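Local coordinates for protein possible adhesin (Caldicellulosiruptor kronotskyensis, PDB 4WA0) that probably mediates attachment of the cell to cellulose as a tapirin-family surface adhesin, of which this chain is the C-terminal beta-helix domain, at residues A[81-86]-A[98-103]; A[123-128]-A[140-145]; A[131-136]-A[151-156]; A[165-170]-A[183-188]. One frame throughout, in Å; residues are numbered along the deposited sequence.

In the fold
All four contacts belong to the parallel beta-helix. Interactions 1, 2 and 4 join a strand of one face to the corner or strand of a neighbouring face one coil on, and they involve the same two faces; interaction 3 instead pairs strands within a third face. The centres of interactions 1 and 2 are about 10 Å apart, as are those of 2 and 4, while 1 and 4 lie about 20 Å apart. Interactions 2 and 3 meet in the core, where Leu127 CD2 is 3.6 Å from Met134 CB. Interaction 4 touches interaction 2 at Asn165 and interaction 3 through Leu183. None lies at the magnesium site formed by Asp239, Val241, Ser243, Leu246 and Glu275.

Interaction 1: A[81-86]-A[98-103]; sequences KSLKAN and KTIYVG
Val102 packs its two methyl groups against the start of strand 83-85, and this is the tight part of the contact. Its CG1 reaches the backbone carbonyl, 3.3 Å from Lys81 O, and also lies 3.9 Å from Leu83 N. The other methyl, CG2, faces the leucine side chain, 4.2 Å from Leu83 CB. Further into the core, Leu83 CD2 and Ile100 CD1 come within 3.9 Å, with the two side chains crossing at about a right angle. Ile100 places CG1 trans to its backbone N (chi1 -180°), which carries CD1 inward to this meeting. All three apolar residues are buried, and Met56, Met106 and Phe116 touch the same leucine-isoleucine layer.

The other side is looser and partly exposed. Lys81 and Gly103 bring their CA atoms to 5.0 Å, but the lysine side chain leads away, with Lys81 CB still 6.3 Å from Gly103 C. Ser82 likewise turns from the contact, and its OG is hydrogen-bonded to Glu105 N. The backbone of Leu83 is hydrogen-bonded to Glu105 and Gln107 of the next coil, while its side chain meets Ile100 and Val102. Apolar residues directed inward from two neighbouring faces, with polar ones outside, are the hallmark of a parallel beta-helix core near a corner.

Interaction 2: A[123-128]-A[140-145]; sequences SNVKLA and ASIRGT
Asn124 sets its CG beside its own backbone N and trans to its carbonyl carbon (chi1 -50°), which swings the amide over to the corner at Arg143 and Gly144 and to the residue after it, Thr145. Val125 turns CG2 beside its backbone N, toward the CG2 and CD1 of Ile142 on the core side of that corner.

The amide oxygen of Asn124 accepts a hydrogen bond from the backbone: Thr145 N lies 2.9 Å from Asn124 OD1. The donor is in the carbonyl plane on a lone pair, and the bond is nearly straight at 170°. Gly144, without a side chain, brings its CA to 3.5 Å from the same OD1. The far end of the amide is held as well, because Asn124 ND2 is hydrogen-bonded to Glu105 OE2, and together the two bonds fix the rotation of the group. Two main-chain bonds lie close by: Gly144 N donates to Ser123 O at 3.0 Å and Val125 N to Thr145 O at 2.8 Å.

Beneath these polar links the packing is apolar. Ile142 CG2 touches the main chain 3.4 Å from Ser123 O, while Val125 CG2 and Ile142 CD1 stand 4.0 Å apart, the side chains crossing at about a right angle. Thr145 opens strand 145-149, the parallel neighbour of strand 125-128. The arrangement is that of a parallel beta-helix corner, with an asparagine side chain bridging successive coils.

Interaction 3: A[131-136]-A[151-156]; sequences GVNMEV and GATVTL
Thr153 and its partners Val132 and Met134 begin a regular ladder of backbone hydrogen bonds between strands 132-136 and 153-156. Their axes come within 4.7 Å and differ in direction by only 14°. Thr153 N donates to Val132 O and Met134 N to Thr153 O, the latter at 3.0 Å; Thr155 N then donates to Met134 O, and Val136 N to Thr155 O. Each of these threonines thus links to the two residues flanking its partner on the other strand, which is the parallel pattern. CA-H...O contacts back it up, among them Val154 CA at 3.2 Å from Met134 O.

Apolar packing occupies the core face. Val132 CB meets Ala152 CB at 3.9 Å. Met134, present as selenomethionine, lies alongside Val154 and points the same way. A bend at its last torsion (chi3 73°) turns CE onto the valine, 3.9 Å from Val154 CG2. Farther along, Val136 packs on Leu156, while Leu127 from another face covers Met134 and Val154.

Polar groups and water hold the outer face. Glu135 and Thr155 run side by side, with Glu135 CG 4.1 Å from Thr155 CB. One water donates to Met134 O and, at 2.9 Å, to Thr153 OG1, and it also bonds Thr155 OG1; another bridges Gly131 N and Gly151 O where the strands begin. In-register parallel strands from consecutive coils, with apolar residues over apolar ones inside and polar over polar outside, make up one face of a parallel beta-helix.

Interaction 4: A[165-170]-A[183-188]; sequences NSLVVR and LYLATT
A corner of the parallel beta-helix is tied to the coil that follows it where Thr187 meets Asn165. The hydroxyl of Thr187 donates to the corner carbonyl, with Thr187 OG1 2.8 Å from Asn165 O. It arrives in the carbonyl plane on a lone pair. A chi1 of 58° sets OG1 between the threonine's own backbone N and carbonyl carbon, which aims it at that oxygen. The same hydroxyl takes a hydrogen bond from a water, 2.9 Å from Thr187 OG1. That water in turn accepts from the backbone, lying 3.0 Å from Leu167 N, so a direct bond and a water bridge join the two segments.

Strand 166-170 is the last strand at one end of its face within this chain. Strand 183-185 belongs to the neighbouring face one coil on, and the two run at 108° to each other with axes 7.8 Å apart. Helix 191-195 follows in the chain before strand 197-199, and its Thr193 OG1 is hydrogen-bonded to Val169 N.

On the core side, Leu185 CD1 lies 4.0 Å from Leu167 CB, and the two leucines meet at a slant. Leu185 owes this to a CG placed beside its backbone N (chi1 -64°), which brings both of its methyls near Leu167. Leu183 adds a more distant touch, its CD2 4.4 Å from Leu167 CD2, and Leu175 packs against both residues. Toward the partly exposed side, Ala186 CB sits against the asparagine amide, 3.4 Å from Asn165 ND2.

Interaction 1: A[81-86]-A[98-103]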
loop_
_atom_site.group_PDB
_atom_site.type_symbol
_atom_site.label_atom_id
_atom_site.label_comp_id
_atom_site.label_asym_id
_atom_site.label_seq_id
_atom_site.Cartn_x
_atom_site.Cartn_y
_atom_site.Cartn_z
ATOM N N LYS A 81 1.592 11.418 5.597
ATOM C CA LYS A 81 1.528 11.686 7.056
ATOM C C LYS A 81 2.227 10.578 7.820
ATOM O O LYS A 81 3.395 10.330 7.485
ATOM C CB LYS A 81 0.088 12.025 7.482
ATOM C CG LYS A 81 -0.493 13.166 6.649
ATOM C CD LYS A 81 -1.909 13.493 7.070
ATOM C CE LYS A 81 -2.429 14.631 6.173
ATOM N NZ LYS A 81 -3.808 14.926 6.613
ATOM N N SER A 82 1.613 10.013 8.856
ATOM C CA SER A 82 2.213 8.982 9.628
ATOM C C SER A 82 1.857 7.582 9.104
ATOM O O SER A 82 0.788 7.387 8.432
ATOM C CB SER A 82 1.710 9.111 11.044
ATOM O OG SER A 82 2.303 10.299 11.568
ATOM N N LEU A 83 2.789 6.677 9.321
ATOM C CA LEU A 83 2.543 5.255 9.177
ATOM C C LEU A 83 2.440 4.599 10.527
ATOM O O LEU A 83 3.367 4.747 11.417
ATOM C CB LEU A 83 3.672 4.617 8.434
ATOM C CG LEU A 83 3.641 3.080 8.344
ATOM C CD1 LEU A 83 2.414 2.502 7.681
ATOM C CD2 LEU A 83 4.864 2.676 7.543
ATOM N N LYS A 84 1.379 3.834 10.730
ATOM C CA LYS A 84 1.185 3.169 11.993
ATOM C C LYS A 84 0.878 1.698 11.771
ATOM O O LYS A 84 -0.168 1.385 11.175
ATOM C CB LYS A 84 0.044 3.810 12.803
ATOM C CG LYS A 84 -0.125 3.122 14.129
ATOM C CD LYS A 84 -1.057 3.802 15.099
ATOM C CE LYS A 84 -0.493 3.604 16.506
ATOM N NZ LYS A 84 -1.509 3.663 17.576
ATOM N N ALA A 85 1.775 0.828 12.261
ATOM C CA ALA A 85 1.570 -0.652 12.197
ATOM C C ALA A 85 1.115 -1.126 13.557
ATOM O O ALA A 85 1.868 -1.200 14.507
ATOM C CB ALA A 85 2.787 -1.346 11.705
ATOM N N ASN A 86 -0.185 -1.351 13.681
ATOM C CA ASN A 86 -0.778 -1.707 14.933
ATOM C C ASN A 86 -0.461 -3.168 15.375
ATOM O O ASN A 86 -0.048 -4.017 14.566
ATOM C CB ASN A 86 -2.299 -1.431 14.927
ATOM C CG ASN A 86 -2.613 0.051 14.936
ATOM O OD1 ASN A 86 -1.947 0.835 15.642
ATOM N ND2 ASN A 86 -3.626 0.440 14.221
ATOM N N LYS A 98 11.665 -1.561 -1.351
ATOM C CA LYS A 98 12.919 -0.964 -1.755
ATOM C C LYS A 98 13.036 0.424 -1.104
ATOM O O LYS A 98 14.057 0.732 -0.519
ATOM C CB LYS A 98 13.016 -0.860 -3.293
ATOM C CG LYS A 98 14.286 -0.238 -3.814
ATOM C CD LYS A 98 14.304 -0.385 -5.327
ATOM C CE LYS A 98 15.287 0.568 -5.958
ATOM N NZ LYS A 98 14.934 2.003 -5.757
ATOM N N THR A 99 12.033 1.263 -1.241
ATOM C CA THR A 99 12.176 2.698 -0.819
ATOM C C THR A 99 10.943 2.978 0.013
ATOM O O THR A 99 9.870 2.581 -0.375
ATOM C CB THR A 99 12.218 3.646 -1.968
ATOM O OG1 THR A 99 13.359 3.390 -2.828
ATOM C CG2 THR A 99 12.227 5.122 -1.510
ATOM N N ILE A 100 11.101 3.514 1.220
ATOM C CA ILE A 100 9.921 3.979 1.996
ATOM C C ILE A 100 10.150 5.441 2.363
ATOM O O ILE A 100 11.263 5.792 2.803
ATOM C CB ILE A 100 9.627 3.088 3.224
ATOM C CG1 ILE A 100 8.401 3.587 4.009
ATOM C CG2 ILE A 100 10.832 2.911 4.190
ATOM C CD1 ILE A 100 7.786 2.595 4.922
ATOM N N TYR A 101 9.130 6.287 2.169
ATOM C CA TYR A 101 9.163 7.634 2.625
ATOM C C TYR A 101 7.967 7.844 3.522
ATOM O O TYR A 101 6.856 7.481 3.119
ATOM C CB TYR A 101 9.051 8.572 1.420
ATOM C CG TYR A 101 8.719 9.982 1.799
ATOM C CD1 TYR A 101 9.715 10.799 2.448
ATOM C CD2 TYR A 101 7.429 10.499 1.701
ATOM C CE1 TYR A 101 9.389 12.074 2.893
ATOM C CE2 TYR A 101 7.129 11.812 2.103
ATOM C CZ TYR A 101 8.091 12.576 2.712
ATOM O OH TYR A 101 7.771 13.871 3.124
ATOM N N VAL A 102 8.169 8.452 4.690
ATOM C CA VAL A 102 7.102 8.837 5.604
ATOM C C VAL A 102 7.323 10.291 5.969
ATOM O O VAL A 102 8.366 10.662 6.540
ATOM C CB VAL A 102 7.063 7.943 6.828
ATOM C CG1 VAL A 102 5.960 8.282 7.776
ATOM C CG2 VAL A 102 6.842 6.473 6.461
ATOM N N GLY A 103 6.285 11.106 5.734
ATOM C CA GLY A 103 6.373 12.548 5.961
ATOM C C GLY A 103 6.288 12.929 7.413
ATOM O O GLY A 103 6.897 13.918 7.811
#

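Interaction 2: A[123-128]-A[140-145]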
loop_
_atom_site.group_PDB
_atom_site.type_symbol
_atom_site.label_atom_id
_atom_site.label_comp_id
_atom_site.label_asym_id
_atom_site.label_seq_id
_atom_site.Cartn_x
_atom_site.Cartn_y
_atom_site.Cartn_z
ATOM N N SER A 123 10.508 12.856 10.208
ATOM C CA SER A 123 10.243 12.968 11.631
ATOM C C SER A 123 10.846 11.775 12.375
ATOM O O SER A 123 11.981 11.347 12.083
ATOM C CB SER A 123 8.719 13.175 11.837
ATOM O OG SER A 123 8.376 13.348 13.196
ATOM N N ASN A 124 10.148 11.260 13.356
ATOM C CA ASN A 124 10.634 10.173 14.164
ATOM C C ASN A 124 10.248 8.811 13.589
ATOM O O ASN A 124 9.183 8.624 12.953
ATOM C CB ASN A 124 10.069 10.308 15.550
ATOM C CG ASN A 124 10.259 11.707 16.112
ATOM O OD1 ASN A 124 11.389 12.248 16.157
ATOM N ND2 ASN A 124 9.206 12.256 16.598
ATOM N N VAL A 125 11.086 7.822 13.933
ATOM C CA VAL A 125 10.841 6.425 13.645
ATOM C C VAL A 125 10.848 5.673 14.981
ATOM O O VAL A 125 11.856 5.660 15.625
ATOM C CB VAL A 125 11.813 5.812 12.639
ATOM C CG1 VAL A 125 11.554 4.329 12.415
ATOM C CG2 VAL A 125 11.756 6.583 11.332
ATOM N N LYS A 126 9.702 5.157 15.403
ATOM C CA LYS A 126 9.503 4.520 16.717
ATOM C C LYS A 126 9.129 3.054 16.520
ATOM O O LYS A 126 8.157 2.778 15.810
ATOM C CB LYS A 126 8.442 5.269 17.467
ATOM C CG LYS A 126 8.281 4.662 18.825
ATOM C CD LYS A 126 7.214 5.314 19.634
ATOM C CE LYS A 126 7.002 4.435 20.885
ATOM N NZ LYS A 126 6.196 5.205 21.858
ATOM N N LEU A 127 9.981 2.167 16.997
ATOM C CA LEU A 127 9.672 0.722 17.043
ATOM C C LEU A 127 9.485 0.335 18.494
ATOM O O LEU A 127 10.333 0.642 19.307
ATOM C CB LEU A 127 10.772 -0.114 16.494
ATOM C CG LEU A 127 10.956 -0.052 14.990
ATOM C CD1 LEU A 127 11.682 1.182 14.668
ATOM C CD2 LEU A 127 11.915 -1.196 14.632
ATOM N N ALA A 128 8.319 -0.252 18.802
ATOM C CA ALA A 128 7.982 -0.590 20.227
ATOM C C ALA A 128 7.315 -1.934 20.315
ATOM O O ALA A 128 6.206 -2.116 19.806
ATOM C CB ALA A 128 7.116 0.483 20.811
ATOM N N ALA A 140 19.425 5.167 5.262
ATOM C CA ALA A 140 18.268 5.706 6.008
ATOM C C ALA A 140 18.612 7.132 6.424
ATOM O O ALA A 140 19.772 7.467 6.767
ATOM C CB ALA A 140 17.881 4.856 7.219
ATOM N N SER A 141 17.623 7.958 6.304
ATOM C CA SER A 141 17.676 9.352 6.670
ATOM C C SER A 141 16.454 9.647 7.502
ATOM O O SER A 141 15.293 9.626 6.970
ATOM C CB SER A 141 17.708 10.184 5.374
ATOM O OG SER A 141 17.702 11.563 5.650
ATOM N N ILE A 142 16.708 9.942 8.787
ATOM C CA ILE A 142 15.673 10.135 9.798
ATOM C C ILE A 142 15.907 11.466 10.449
ATOM O O ILE A 142 16.866 11.619 11.204
ATOM C CB ILE A 142 15.684 8.984 10.827
ATOM C CG1 ILE A 142 15.481 7.641 10.084
ATOM C CG2 ILE A 142 14.714 9.261 11.966
ATOM C CD1 ILE A 142 15.694 6.410 10.922
ATOM N N ARG A 143 15.013 12.427 10.224
ATOM C CA ARG A 143 15.294 13.800 10.674
ATOM C C ARG A 143 15.058 13.993 12.132
ATOM O O ARG A 143 15.543 14.953 12.709
ATOM C CB ARG A 143 14.481 14.862 9.900
ATOM C CG ARG A 143 14.601 14.788 8.404
ATOM C CD ARG A 143 16.003 15.008 7.993
ATOM N NE ARG A 143 16.134 15.126 6.506
ATOM C CZ ARG A 143 16.515 16.206 5.842
ATOM N NH1 ARG A 143 16.747 17.346 6.490
ATOM N NH2 ARG A 143 16.648 16.151 4.504
ATOM N N GLY A 144 14.249 13.135 12.717
ATOM C CA GLY A 144 14.061 13.116 14.136
ATOM C C GLY A 144 14.801 11.997 14.850
ATOM O O GLY A 144 15.963 11.707 14.592
ATOM N N THR A 145 14.101 11.342 15.743
ATOM C CA THR A 145 14.652 10.357 16.576
ATOM C C THR A 145 14.326 8.969 16.024
ATOM O O THR A 145 13.192 8.731 15.611
ATOM C CB THR A 145 14.102 10.469 18.030
ATOM O OG1 THR A 145 14.359 11.805 18.559
ATOM C CG2 THR A 145 14.629 9.355 18.957
#

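Interaction 3: A[131-136]-A[151-156]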
loop_
_atom_site.group_PDB
_atom_site.type_symbol
_atom_site.label_atom_id
_atom_site.label_comp_id
_atom_site.label_asym_id
_atom_site.label_seq_id
_atom_site.Cartn_x
_atom_site.Cartn_y
_atom_site.Cartn_z
ATOM N N GLY A 131 9.406 -8.574 19.162
ATOM C CA GLY A 131 9.266 -9.042 17.796
ATOM C C GLY A 131 9.177 -8.020 16.666
ATOM O O GLY A 131 8.973 -8.448 15.511
ATOM N N VAL A 132 9.291 -6.742 16.989
ATOM C CA VAL A 132 9.293 -5.671 16.012
ATOM C C VAL A 132 10.759 -5.506 15.528
ATOM O O VAL A 132 11.614 -4.928 16.277
ATOM C CB VAL A 132 8.820 -4.369 16.602
ATOM C CG1 VAL A 132 8.757 -3.298 15.481
ATOM C CG2 VAL A 132 7.454 -4.522 17.239
ATOM N N ASN A 133 11.072 -6.005 14.349
ATOM C CA ASN A 133 12.474 -6.086 13.879
ATOM C C ASN A 133 12.595 -5.407 12.532
ATOM O O ASN A 133 11.934 -5.826 11.557
ATOM C CB ASN A 133 12.871 -7.528 13.746
ATOM C CG ASN A 133 12.941 -8.231 15.080
ATOM O OD1 ASN A 133 13.422 -7.666 16.037
ATOM N ND2 ASN A 133 12.328 -9.404 15.175
HETATM N N MSE A 134 13.321 -4.304 12.472
HETATM C CA MSE A 134 13.629 -3.623 11.208
HETATM C C MSE A 134 14.998 -3.784 10.736
HETATM O O MSE A 134 15.968 -3.750 11.539
HETATM C CB MSE A 134 13.328 -2.144 11.443
HETATM C CG MSE A 134 13.403 -1.382 10.143
HETATM SE SE MSE A 134 12.805 0.503 10.264
HETATM C CE MSE A 134 14.324 1.110 11.203
ATOM N N GLU A 135 15.160 -3.922 9.436
ATOM C CA GLU A 135 16.528 -3.987 8.832
ATOM C C GLU A 135 16.601 -2.912 7.774
ATOM O O GLU A 135 15.645 -2.774 6.996
ATOM C CB GLU A 135 16.807 -5.299 8.125
ATOM C CG GLU A 135 16.692 -6.436 9.077
ATOM C CD GLU A 135 17.088 -7.807 8.569
ATOM O OE1 GLU A 135 17.356 -8.017 7.361
ATOM O OE2 GLU A 135 17.100 -8.669 9.459
ATOM N N VAL A 136 17.732 -2.215 7.692
ATOM C CA VAL A 136 17.992 -1.235 6.637
ATOM C C VAL A 136 19.182 -1.727 5.860
ATOM O O VAL A 136 20.248 -1.979 6.444
ATOM C CB VAL A 136 18.247 0.168 7.197
ATOM C CG1 VAL A 136 18.639 1.092 6.049
ATOM C CG2 VAL A 136 17.018 0.658 7.960
ATOM N N GLY A 151 11.735 -4.261 23.370
ATOM C CA GLY A 151 12.047 -5.499 22.724
ATOM C C GLY A 151 12.288 -5.463 21.232
ATOM O O GLY A 151 12.692 -6.487 20.651
ATOM N N ALA A 152 12.023 -4.286 20.625
ATOM C CA ALA A 152 12.236 -4.066 19.235
ATOM C C ALA A 152 13.715 -4.144 18.938
ATOM O O ALA A 152 14.541 -3.864 19.826
ATOM C CB ALA A 152 11.639 -2.750 18.793
ATOM N N THR A 153 14.065 -4.536 17.732
ATOM C CA THR A 153 15.429 -4.432 17.236
ATOM C C THR A 153 15.526 -3.698 15.882
ATOM O O THR A 153 14.585 -3.720 15.092
ATOM C CB THR A 153 16.211 -5.766 17.115
ATOM O OG1 THR A 153 15.753 -6.573 16.036
ATOM C CG2 THR A 153 15.980 -6.601 18.395
ATOM N N VAL A 154 16.687 -3.123 15.626
ATOM C CA VAL A 154 17.036 -2.520 14.342
ATOM C C VAL A 154 18.424 -3.039 13.974
ATOM O O VAL A 154 19.370 -3.027 14.792
ATOM C CB VAL A 154 17.009 -0.974 14.352
ATOM C CG1 VAL A 154 17.517 -0.454 13.040
ATOM C CG2 VAL A 154 15.576 -0.437 14.603
ATOM N N THR A 155 18.530 -3.490 12.739
ATOM C CA THR A 155 19.790 -3.974 12.149
ATOM C C THR A 155 20.174 -3.117 10.997
ATOM O O THR A 155 19.374 -2.941 10.061
ATOM C CB THR A 155 19.690 -5.434 11.722
ATOM O OG1 THR A 155 19.386 -6.233 12.862
ATOM C CG2 THR A 155 20.996 -5.938 11.181
ATOM N N LEU A 156 21.396 -2.557 11.048
ATOM C CA LEU A 156 21.947 -1.779 9.933
ATOM C C LEU A 156 22.853 -2.748 9.174
ATOM O O LEU A 156 23.886 -3.192 9.691
ATOM C CB LEU A 156 22.654 -0.466 10.412
ATOM C CG LEU A 156 21.775 0.316 11.466
ATOM C CD1 LEU A 156 22.516 1.616 11.841
ATOM C CD2 LEU A 156 20.400 0.618 10.905
HETATM O O HOH W 1 12.378 -8.111 18.586
HETATM O O HOH W 2 11.635 -9.115 21.440
HETATM O O HOH W 3 16.514 -6.134 13.303
#

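Interaction 4: A[165-170]-A[183-188]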
loop_
_atom_site.group_PDB
_atom_site.type_symbol
_atom_site.label_atom_id
_atom_site.label_comp_id
_atom_site.label_asym_id
_atom_site.label_seq_id
_atom_site.Cartn_x
_atom_site.Cartn_y
_atom_site.Cartn_z
ATOM N N ASN A 165 18.878 12.246 13.722
ATOM C CA ASN A 165 19.160 13.236 14.730
ATOM C C ASN A 165 19.532 12.702 16.083
ATOM O O ASN A 165 20.457 13.197 16.716
ATOM C CB ASN A 165 17.952 14.207 14.871
ATOM C CG ASN A 165 18.237 15.331 15.829
ATOM O OD1 ASN A 165 17.735 15.314 16.964
ATOM N ND2 ASN A 165 19.135 16.205 15.461
ATOM N N SER A 166 18.800 11.700 16.543
ATOM C CA SER A 166 18.924 11.165 17.887
ATOM C C SER A 166 18.534 9.697 17.878
ATOM O O SER A 166 17.775 9.245 17.004
ATOM C CB SER A 166 17.964 11.917 18.833
ATOM O OG SER A 166 18.373 13.268 19.009
ATOM N N LEU A 167 19.069 8.987 18.866
ATOM C CA LEU A 167 18.853 7.573 19.047
ATOM C C LEU A 167 18.487 7.272 20.461
ATOM O O LEU A 167 19.162 7.770 21.399
ATOM C CB LEU A 167 20.108 6.830 18.667
ATOM C CG LEU A 167 20.027 5.312 18.790
ATOM C CD1 LEU A 167 19.014 4.626 17.875
ATOM C CD2 LEU A 167 21.412 4.704 18.680
ATOM N N VAL A 168 17.399 6.506 20.674
ATOM C CA VAL A 168 17.040 6.033 21.964
ATOM C C VAL A 168 16.802 4.548 21.837
ATOM O O VAL A 168 15.961 4.113 20.978
ATOM C CB VAL A 168 15.772 6.746 22.477
ATOM C CG1 VAL A 168 15.257 6.093 23.719
ATOM C CG2 VAL A 168 15.994 8.256 22.672
ATOM N N VAL A 169 17.477 3.770 22.667
ATOM C CA VAL A 169 17.280 2.323 22.699
ATOM C C VAL A 169 17.199 1.882 24.176
ATOM O O VAL A 169 18.116 2.148 24.983
ATOM C CB VAL A 169 18.456 1.554 22.017
ATOM C CG1 VAL A 169 18.222 0.047 22.066
ATOM C CG2 VAL A 169 18.709 2.018 20.590
ATOM N N ARG A 170 16.110 1.231 24.544
ATOM C CA ARG A 170 15.891 0.860 25.951
ATOM C C ARG A 170 14.923 -0.268 26.078
ATOM O O ARG A 170 14.268 -0.616 25.140
ATOM C CB ARG A 170 15.407 2.089 26.750
ATOM C CG ARG A 170 14.178 2.756 26.287
ATOM C CD ARG A 170 13.724 3.781 27.333
ATOM N NE ARG A 170 12.613 4.556 26.885
ATOM C CZ ARG A 170 11.356 4.139 26.854
ATOM N NH1 ARG A 170 11.004 2.933 27.330
ATOM N NH2 ARG A 170 10.442 4.957 26.383
ATOM N N LEU A 183 26.814 4.609 11.081
ATOM C CA LEU A 183 25.742 5.351 11.743
ATOM C C LEU A 183 26.224 6.769 12.080
ATOM O O LEU A 183 27.277 6.936 12.717
ATOM C CB LEU A 183 25.328 4.694 13.033
ATOM C CG LEU A 183 24.224 5.327 13.914
ATOM C CD1 LEU A 183 22.959 5.529 13.123
ATOM C CD2 LEU A 183 24.061 4.483 15.177
ATOM N N TYR A 184 25.434 7.750 11.687
ATOM C CA TYR A 184 25.723 9.165 11.953
ATOM C C TYR A 184 24.617 9.725 12.791
ATOM O O TYR A 184 23.467 9.629 12.385
ATOM C CB TYR A 184 25.853 10.016 10.690
ATOM C CG TYR A 184 26.862 9.564 9.620
ATOM C CD1 TYR A 184 26.527 8.609 8.678
ATOM C CD2 TYR A 184 28.093 10.192 9.491
ATOM C CE1 TYR A 184 27.445 8.239 7.673
ATOM C CE2 TYR A 184 28.992 9.820 8.526
ATOM C CZ TYR A 184 28.647 8.854 7.601
ATOM O OH TYR A 184 29.516 8.527 6.591
ATOM N N LEU A 185 24.957 10.260 13.987
ATOM C CA LEU A 185 23.975 10.816 14.875
ATOM C C LEU A 185 24.329 12.241 15.097
ATOM O O LEU A 185 25.504 12.540 15.349
ATOM C CB LEU A 185 24.004 10.018 16.210
ATOM C CG LEU A 185 23.617 8.559 16.078
ATOM C CD1 LEU A 185 23.784 7.908 17.414
ATOM C CD2 LEU A 185 22.182 8.461 15.580
ATOM N N ALA A 186 23.354 13.132 15.003
ATOM C CA ALA A 186 23.575 14.584 15.242
ATOM C C ALA A 186 23.824 14.915 16.712
ATOM O O ALA A 186 24.271 15.964 17.020
ATOM C CB ALA A 186 22.377 15.363 14.741
ATOM N N THR A 187 23.427 14.026 17.596
ATOM C CA THR A 187 23.560 14.184 19.071
ATOM C C THR A 187 24.237 12.969 19.629
ATOM O O THR A 187 24.578 11.986 18.891
ATOM C CB THR A 187 22.115 14.304 19.685
ATOM O OG1 THR A 187 21.332 13.130 19.351
ATOM C CG2 THR A 187 21.387 15.551 19.145
ATOM N N THR A 188 24.436 12.992 20.934
ATOM C CA THR A 188 25.054 11.881 21.687
ATOM C C THR A 188 24.033 11.282 22.651
ATOM O O THR A 188 23.418 12.020 23.451
ATOM C CB THR A 188 26.319 12.336 22.492
ATOM O OG1 THR A 188 27.302 12.799 21.559
ATOM C CG2 THR A 188 26.864 11.192 23.308
HETATM O O HOH W 4 21.089 10.489 20.497
#